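Local coordinates for protein eukaryotic translation initiation factor 4 gamma 5 (Trypanosoma cruzi, PDB 6OZU) that probably acts as a scaffold in translation initiation, its helical MIF4G domain being of the kind that in eIF4G relatives binds the helicase eIF4A, at residues C95-T98 against F99-E103; V153-V156 against L157-L161. All coordinates share one frame; numbering follows the deposited sequence. Where two conformers were deposited one is given.

Interaction 1: C95-T98 against F99-E103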
ATOM      1  N   CYS A  95       6.664  -5.230   4.463  1.00 52.24           N
ATOM      2  CA  CYS A  95       6.343  -3.936   3.802  1.00 51.16           C
ATOM      3  C   CYS A  95       7.618  -3.414   3.177  1.00 53.78           C
ATOM      4  O   CYS A  95       7.616  -2.920   2.062  1.00 51.82           O
ATOM      5  CB  CYS A  95       5.805  -2.922   4.807  1.00 51.85           C
ATOM      6  SG  CYS A  95       4.042  -3.073   5.152  1.00 55.54           S
ATOM      7  N   GLN A  96       8.708  -3.497   3.936  1.00 53.23           N
ATOM      8  CA  GLN A  96      10.026  -3.065   3.507  1.00 53.75           C
ATOM      9  C   GLN A  96      10.433  -3.838   2.257  1.00 57.33           C
ATOM     10  O   GLN A  96      10.792  -3.206   1.271  1.00 56.12           O
ATOM     11  CB  GLN A  96      11.043  -3.219   4.637  1.00 56.11           C
ATOM     12  CG  GLN A  96      12.284  -2.368   4.475  1.00 73.72           C
ATOM     13  CD  GLN A  96      13.286  -2.856   5.475  1.00106.93           C
ATOM     14  OE1 GLN A  96      14.052  -3.793   5.208  1.00105.34           O
ATOM     15  NE2 GLN A  96      13.245  -2.279   6.677  1.00100.02           N
ATOM     16  N   ARG A  97      10.249  -5.177   2.250  1.00 53.50           N
ATOM     17  CA  ARG A  97      10.616  -6.021   1.128  1.00 53.53           C
ATOM     18  C   ARG A  97       9.773  -5.747  -0.115  1.00 55.68           C
ATOM     19  O   ARG A  97      10.326  -5.538  -1.193  1.00 55.46           O
ATOM     20  CB  ARG A  97      10.625  -7.502   1.513  1.00 56.03           C
ATOM     21  CG  ARG A  97      11.332  -8.349   0.463  1.00 76.66           C
ATOM     22  CD  ARG A  97      11.158  -9.845   0.675  1.00103.45           C
ATOM     23  NE  ARG A  97      11.046 -10.596  -0.584  1.00118.73           N
ATOM     24  CZ  ARG A  97      12.058 -10.876  -1.402  1.00134.44           C
ATOM     25  NH1 ARG A  97      11.848 -11.567  -2.514  1.00121.07           N
ATOM     26  NH2 ARG A  97      13.293 -10.482  -1.105  1.00122.44           N
ATOM     27  N   THR A  98       8.445  -5.702   0.040  1.00 50.00           N
ATOM     28  CA  THR A  98       7.488  -5.407  -1.017  1.00 47.10           C
ATOM     29  C   THR A  98       7.744  -4.059  -1.718  1.00 50.41           C
ATOM     30  O   THR A  98       7.671  -3.993  -2.957  1.00 50.09           O
ATOM     31  CB  THR A  98       6.077  -5.434  -0.406  1.00 54.85           C
ATOM     32  OG1 THR A  98       5.842  -6.736   0.114  1.00 59.58           O
ATOM     33  CG2 THR A  98       4.970  -5.061  -1.407  1.00 51.31           C
ATOM     34  N   PHE A  99       7.962  -2.974  -0.943  1.00 47.36           N
ATOM     35  CA  PHE A  99       8.092  -1.653  -1.562  1.00 47.52           C
ATOM     36  C   PHE A  99       9.538  -1.344  -1.944  1.00 53.98           C
ATOM     37  O   PHE A  99       9.753  -0.538  -2.858  1.00 54.14           O
ATOM     38  CB  PHE A  99       7.394  -0.541  -0.738  1.00 48.22           C
ATOM     39  CG  PHE A  99       5.929  -0.881  -0.564  1.00 48.80           C
ATOM     40  CD1 PHE A  99       5.089  -1.018  -1.670  1.00 49.22           C
ATOM     41  CD2 PHE A  99       5.414  -1.193   0.694  1.00 51.16           C
ATOM     42  CE1 PHE A  99       3.758  -1.421  -1.516  1.00 49.01           C
ATOM     43  CE2 PHE A  99       4.068  -1.595   0.844  1.00 51.75           C
ATOM     44  CZ  PHE A  99       3.258  -1.700  -0.260  1.00 48.12           C
ATOM     45  N   GLU A 100      10.504  -2.090  -1.383  1.00 52.13           N
ATOM     46  CA  GLU A 100      11.918  -1.998  -1.780  1.00 53.56           C
ATOM     47  C   GLU A 100      12.050  -2.655  -3.178  1.00 55.87           C
ATOM     48  O   GLU A 100      12.768  -2.144  -4.038  1.00 55.07           O
ATOM     49  CB  GLU A 100      12.795  -2.765  -0.809  1.00 57.01           C
ATOM     50  CG  GLU A 100      13.795  -1.931  -0.038  1.00 74.83           C
ATOM     51  CD  GLU A 100      14.721  -2.803   0.796  1.00 95.13           C
ATOM     52  OE1 GLU A 100      15.685  -3.359   0.222  1.00 99.84           O
ATOM     53  OE2 GLU A 100      14.465  -2.958   2.009  1.00 73.43           O
ATOM     54  N   ASN A 101      11.340  -3.791  -3.383  1.00 51.62           N
ATOM     55  CA  ASN A 101      11.270  -4.521  -4.648  1.00 51.15           C
ATOM     56  C   ASN A 101      10.644  -3.630  -5.690  1.00 53.18           C
ATOM     57  O   ASN A 101      11.227  -3.486  -6.769  1.00 54.37           O
ATOM     58  CB  ASN A 101      10.424  -5.802  -4.516  1.00 49.49           C
ATOM     59  CG  ASN A 101      11.044  -6.928  -3.743  1.00 64.54           C
ATOM     60  OD1 ASN A 101      12.254  -6.985  -3.505  1.00 52.61           O
ATOM     61  ND2 ASN A 101      10.212  -7.854  -3.306  1.00 58.25           N
ATOM     62  N   ALA A 102       9.457  -3.017  -5.364  1.00 45.21           N
ATOM     63  CA  ALA A 102       8.758  -2.096  -6.249  1.00 41.77           C
ATOM     64  C   ALA A 102       9.664  -0.933  -6.668  1.00 44.89           C
ATOM     65  O   ALA A 102       9.714  -0.641  -7.850  1.00 44.64           O
ATOM     66  CB  ALA A 102       7.480  -1.605  -5.601  1.00 41.06           C
ATOM     67  N   GLU A 103      10.462  -0.352  -5.735  1.00 42.55           N
ATOM     68  CA  GLU A 103      11.408   0.729  -6.031  1.00 44.04           C
ATOM     69  C   GLU A 103      12.502   0.282  -7.014  1.00 51.50           C
ATOM     70  O   GLU A 103      12.701   0.933  -8.040  1.00 52.71           O
ATOM     71  CB  GLU A 103      12.044   1.273  -4.739  1.00 46.49           C
ATOM     72  CG  GLU A 103      12.959   2.466  -4.977  1.00 53.70           C
ATOM     73  CD  GLU A 103      13.660   3.036  -3.763  1.00 73.59           C
ATOM     74  OE1 GLU A 103      13.453   2.516  -2.643  1.00 62.52           O
ATOM     75  OE2 GLU A 103      14.423   4.012  -3.935  1.00 74.47           O
TER

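Interaction 2: V153-V156 against L157-L161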
ATOM      1  N   VAL A 153       5.007   5.224   3.171  1.00 50.42           N
ATOM      2  CA  VAL A 153       4.189   5.941   2.204  1.00 49.13           C
ATOM      3  C   VAL A 153       4.983   7.130   1.639  1.00 50.55           C
ATOM      4  O   VAL A 153       5.087   7.263   0.420  1.00 50.34           O
ATOM      5  CB  VAL A 153       2.821   6.350   2.814  1.00 53.35           C
ATOM      6  CG1 VAL A 153       1.883   6.943   1.742  1.00 53.06           C
ATOM      7  CG2 VAL A 153       2.166   5.155   3.501  1.00 52.84           C
ATOM      8  N   LEU A 154       5.605   7.922   2.524  1.00 46.33           N
ATOM      9  CA  LEU A 154       6.437   9.067   2.175  1.00 46.21           C
ATOM     10  C   LEU A 154       7.623   8.676   1.287  1.00 50.46           C
ATOM     11  O   LEU A 154       7.844   9.355   0.281  1.00 50.31           O
ATOM     12  CB  LEU A 154       6.925   9.766   3.449  1.00 47.02           C
ATOM     13  CG  LEU A 154       7.881  10.954   3.275  1.00 51.32           C
ATOM     14  CD1 LEU A 154       7.191  12.150   2.626  1.00 50.34           C
ATOM     15  CD2 LEU A 154       8.542  11.306   4.579  1.00 52.19           C
ATOM     16  N   HIS A 155       8.368   7.590   1.655  1.00 46.46           N
ATOM     17  CA  HIS A 155       9.527   7.071   0.895  0.50 47.06           C
ATOM     18  C   HIS A 155       9.132   6.582  -0.489  1.00 50.08           C
ATOM     19  O   HIS A 155       9.885   6.796  -1.439  1.00 52.58           O
ATOM     20  CB  HIS A 155      10.289   5.956   1.656  0.50 49.15           C
ATOM     21  CG  HIS A 155      11.609   5.554   1.036  0.50 53.54           C
ATOM     22  ND1 HIS A 155      12.819   5.903   1.619  0.50 56.94           N
ATOM     23  CD2 HIS A 155      11.864   4.808  -0.068  0.50 54.46           C
ATOM     24  CE1 HIS A 155      13.758   5.385   0.840  0.50 56.61           C
ATOM     25  NE2 HIS A 155      13.232   4.727  -0.192  0.50 55.53           N
ATOM     26  N   VAL A 156       7.948   5.943  -0.630  1.00 43.31           N
ATOM     27  CA  VAL A 156       7.477   5.459  -1.933  1.00 42.27           C
ATOM     28  C   VAL A 156       7.169   6.656  -2.846  1.00 49.72           C
ATOM     29  O   VAL A 156       7.617   6.672  -3.998  1.00 50.34           O
ATOM     30  CB  VAL A 156       6.259   4.501  -1.828  1.00 44.80           C
ATOM     31  CG1 VAL A 156       5.563   4.320  -3.184  1.00 43.99           C
ATOM     32  CG2 VAL A 156       6.647   3.161  -1.234  1.00 44.43           C
ATOM     33  N   LEU A 157       6.411   7.661  -2.313  1.00 46.70           N
ATOM     34  CA  LEU A 157       6.028   8.897  -3.011  1.00 45.88           C
ATOM     35  C   LEU A 157       7.237   9.741  -3.421  1.00 48.86           C
ATOM     36  O   LEU A 157       7.199  10.393  -4.460  1.00 47.06           O
ATOM     37  CB  LEU A 157       5.021   9.724  -2.188  1.00 46.23           C
ATOM     38  CG  LEU A 157       3.634   9.098  -1.991  1.00 50.36           C
ATOM     39  CD1 LEU A 157       2.757   9.974  -1.158  1.00 51.22           C
ATOM     40  CD2 LEU A 157       2.972   8.819  -3.306  1.00 52.19           C
ATOM     41  N   GLU A 158       8.323   9.681  -2.641  1.00 47.05           N
ATOM     42  CA  GLU A 158       9.588  10.346  -2.954  1.00 48.16           C
ATOM     43  C   GLU A 158      10.127   9.838  -4.298  1.00 51.32           C
ATOM     44  O   GLU A 158      10.309  10.659  -5.184  1.00 51.02           O
ATOM     45  CB  GLU A 158      10.625  10.108  -1.863  1.00 51.12           C
ATOM     46  CG  GLU A 158      10.471  11.001  -0.648  1.00 70.06           C
ATOM     47  CD  GLU A 158      11.705  11.013   0.233  1.00101.04           C
ATOM     48  OE1 GLU A 158      12.802  11.323  -0.291  1.00 85.48           O
ATOM     49  OE2 GLU A 158      11.575  10.702   1.441  1.00101.16           O
ATOM     50  N   TRP A 159      10.311   8.505  -4.481  1.00 47.16           N
ATOM     51  CA  TRP A 159      10.805   7.975  -5.755  1.00 47.49           C
ATOM     52  C   TRP A 159       9.743   7.968  -6.841  1.00 51.07           C
ATOM     53  O   TRP A 159      10.065   8.148  -8.011  1.00 52.00           O
ATOM     54  CB  TRP A 159      11.493   6.605  -5.624  1.00 47.10           C
ATOM     55  CG  TRP A 159      10.655   5.478  -5.089  1.00 47.32           C
ATOM     56  CD1 TRP A 159      10.720   4.940  -3.833  1.00 50.53           C
ATOM     57  CD2 TRP A 159       9.757   4.633  -5.848  1.00 45.83           C
ATOM     58  NE1 TRP A 159       9.898   3.834  -3.747  1.00 49.59           N
ATOM     59  CE2 TRP A 159       9.270   3.644  -4.963  1.00 49.58           C
ATOM     60  CE3 TRP A 159       9.344   4.600  -7.195  1.00 45.79           C
ATOM     61  CZ2 TRP A 159       8.353   2.663  -5.373  1.00 46.90           C
ATOM     62  CZ3 TRP A 159       8.432   3.633  -7.594  1.00 45.83           C
ATOM     63  CH2 TRP A 159       7.951   2.679  -6.691  1.00 46.10           C
ATOM     64  N   LEU A 160       8.472   7.807  -6.461  1.00 45.83           N
ATOM     65  CA  LEU A 160       7.353   7.812  -7.407  1.00 43.11           C
ATOM     66  C   LEU A 160       7.211   9.168  -8.096  1.00 46.54           C
ATOM     67  O   LEU A 160       6.969   9.205  -9.305  1.00 45.62           O
ATOM     68  CB  LEU A 160       6.067   7.425  -6.670  1.00 42.11           C
ATOM     69  CG  LEU A 160       4.880   6.951  -7.501  1.00 44.76           C
ATOM     70  CD1 LEU A 160       5.098   5.522  -8.009  1.00 45.07           C
ATOM     71  CD2 LEU A 160       3.615   7.010  -6.685  1.00 41.33           C
ATOM     72  N   LEU A 161       7.391  10.284  -7.334  1.00 42.05           N
ATOM     73  CA  LEU A 161       7.274  11.644  -7.851  1.00 41.14           C
ATOM     74  C   LEU A 161       8.594  12.279  -8.267  1.00 46.26           C
ATOM     75  O   LEU A 161       8.641  12.942  -9.302  1.00 46.19           O
ATOM     76  CB  LEU A 161       6.570  12.555  -6.834  1.00 41.84           C
ATOM     77  CG  LEU A 161       5.124  12.203  -6.401  1.00 45.92           C
ATOM     78  CD1 LEU A 161       4.713  13.078  -5.223  1.00 46.35           C
ATOM     79  CD2 LEU A 161       4.118  12.365  -7.558  1.00 45.80           C
TER

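Interaction 1: C95-T98 against F99-E103
Thr98 and Phe99, neighbours on one helix, meet because Thr98 sets CG2 anti to its backbone N while Phe99 turns CG anti to its own carbonyl carbon (chi1 -58°). The two side chains then run side by side in the same direction, and the methyl comes to lie over one face of the ring. Thr98 CG2 stands 3.9 Å from the centroid of the Phe99 ring and only 13° off its normal, a CH-pi contact displaced a little toward the rim. The hydroxyl goes the other way: Thr98 OG1 hydrogen-bonds to the carbonyl of Gln94, one turn back, so this buried polar atom is satisfied within its own helix. Cys95 adds its carbonyl oxygen, which approaches Phe99 CD2 obliquely at 3.1 Å while accepting the Phe99 N hydrogen bond.

All of this belongs to one run of i to i+4 backbone bonding in the middle of helix 82-112, part of the all-helical MIF4G fold. Phe99 N to Cys95 O, Glu100 N to Gln96 O, Asn101 N to Arg97 O and Ala102 N to Thr98 O are its successive rungs, 2.9 to 3.2 Å long, the second the most bent. The helix is amphipathic here. Phe99 packs on Leu139 and Leu142 of helix 118-144 and on Val152 and Val156 of helix 150-162, whereas Cys95 and Thr98 touch Phe51 of helix 40-53.

On the exposed side, Gln96 and Glu100 extend alongside each other, the Gln96 CG methylene 3.3 Å from Glu100 OE2. Asn101 ND2 sits over one face of the Arg97 guanidinium, 4.0 Å from Arg97 CZ, with the amide plane nearly perpendicular to it (88°).

Interaction 2: V153-V156 against L157-L161
Helix 150-162 carries the indole of Trp159 folded back over its own preceding turn, where Val156 and His155 receive it. With chi1 at 60°, Trp159 CG lies between the backbone N and the carbonyl carbon, which swings the ring toward the earlier residues. Val156 O then lies beneath one face, 3.4 Å from Trp159 CG, and the CB of Leu160 packs on that same side. Farther out, Val156 CG1 meets the six-membered ring at Trp159 CZ2 (3.9 Å), the two side chains lying side by side. The imidazole comes to the indole rim instead: in the conformer given, one of two, His155 CD2 lies at the indole edge, in its plane, 3.9 Å from Trp159 CD1, and the imidazole and the pyrrole ring of the indole are 71° apart.

As part of the MIF4G helical array, the segment is packed on several sides: Val156 and Leu160 face helix 118-144, while Leu157 reaches helices 173-186 and 194-208. Its backbone bonds include a nearly straight one from Leu157 N to Val153 O (3.1 Å, 170°). Val156 O, besides lying under the indole, accepts from Leu160 N at 2.8 Å in the carbonyl plane.

Val153 CG1 and Leu157 CD1 add an apolar contact at 4.3 Å. Glu158 runs its extended chain past Leu154, OE2 4.1 Å from Leu154 CG, while its OE1 makes a long, weak ion pair with Arg166.

Interactions 1 and 2 sit on helices 82-112 and 150-162, with centres about 12 Å apart, and their side chains touch directly. Phe99 CB of interaction 1 meets Val156 CG2 of interaction 2 at 3.8 Å. One turn farther along the first helix, Glu103 runs past the indole, its CB 3.5 Å from Trp159 NE1, and in the His155 conformer given, its carboxylate OE1 makes a weak hydrogen bond to His155 NE2 (3.3 Å). Its other oxygen is salt-bridged to Arg166, which also touches His155 and Trp159, so a polar cluster borders the apolar seam. Helix 118-144 contacts both: Leu139 packs on Phe99 and Val156, and Gln132 on Trp159.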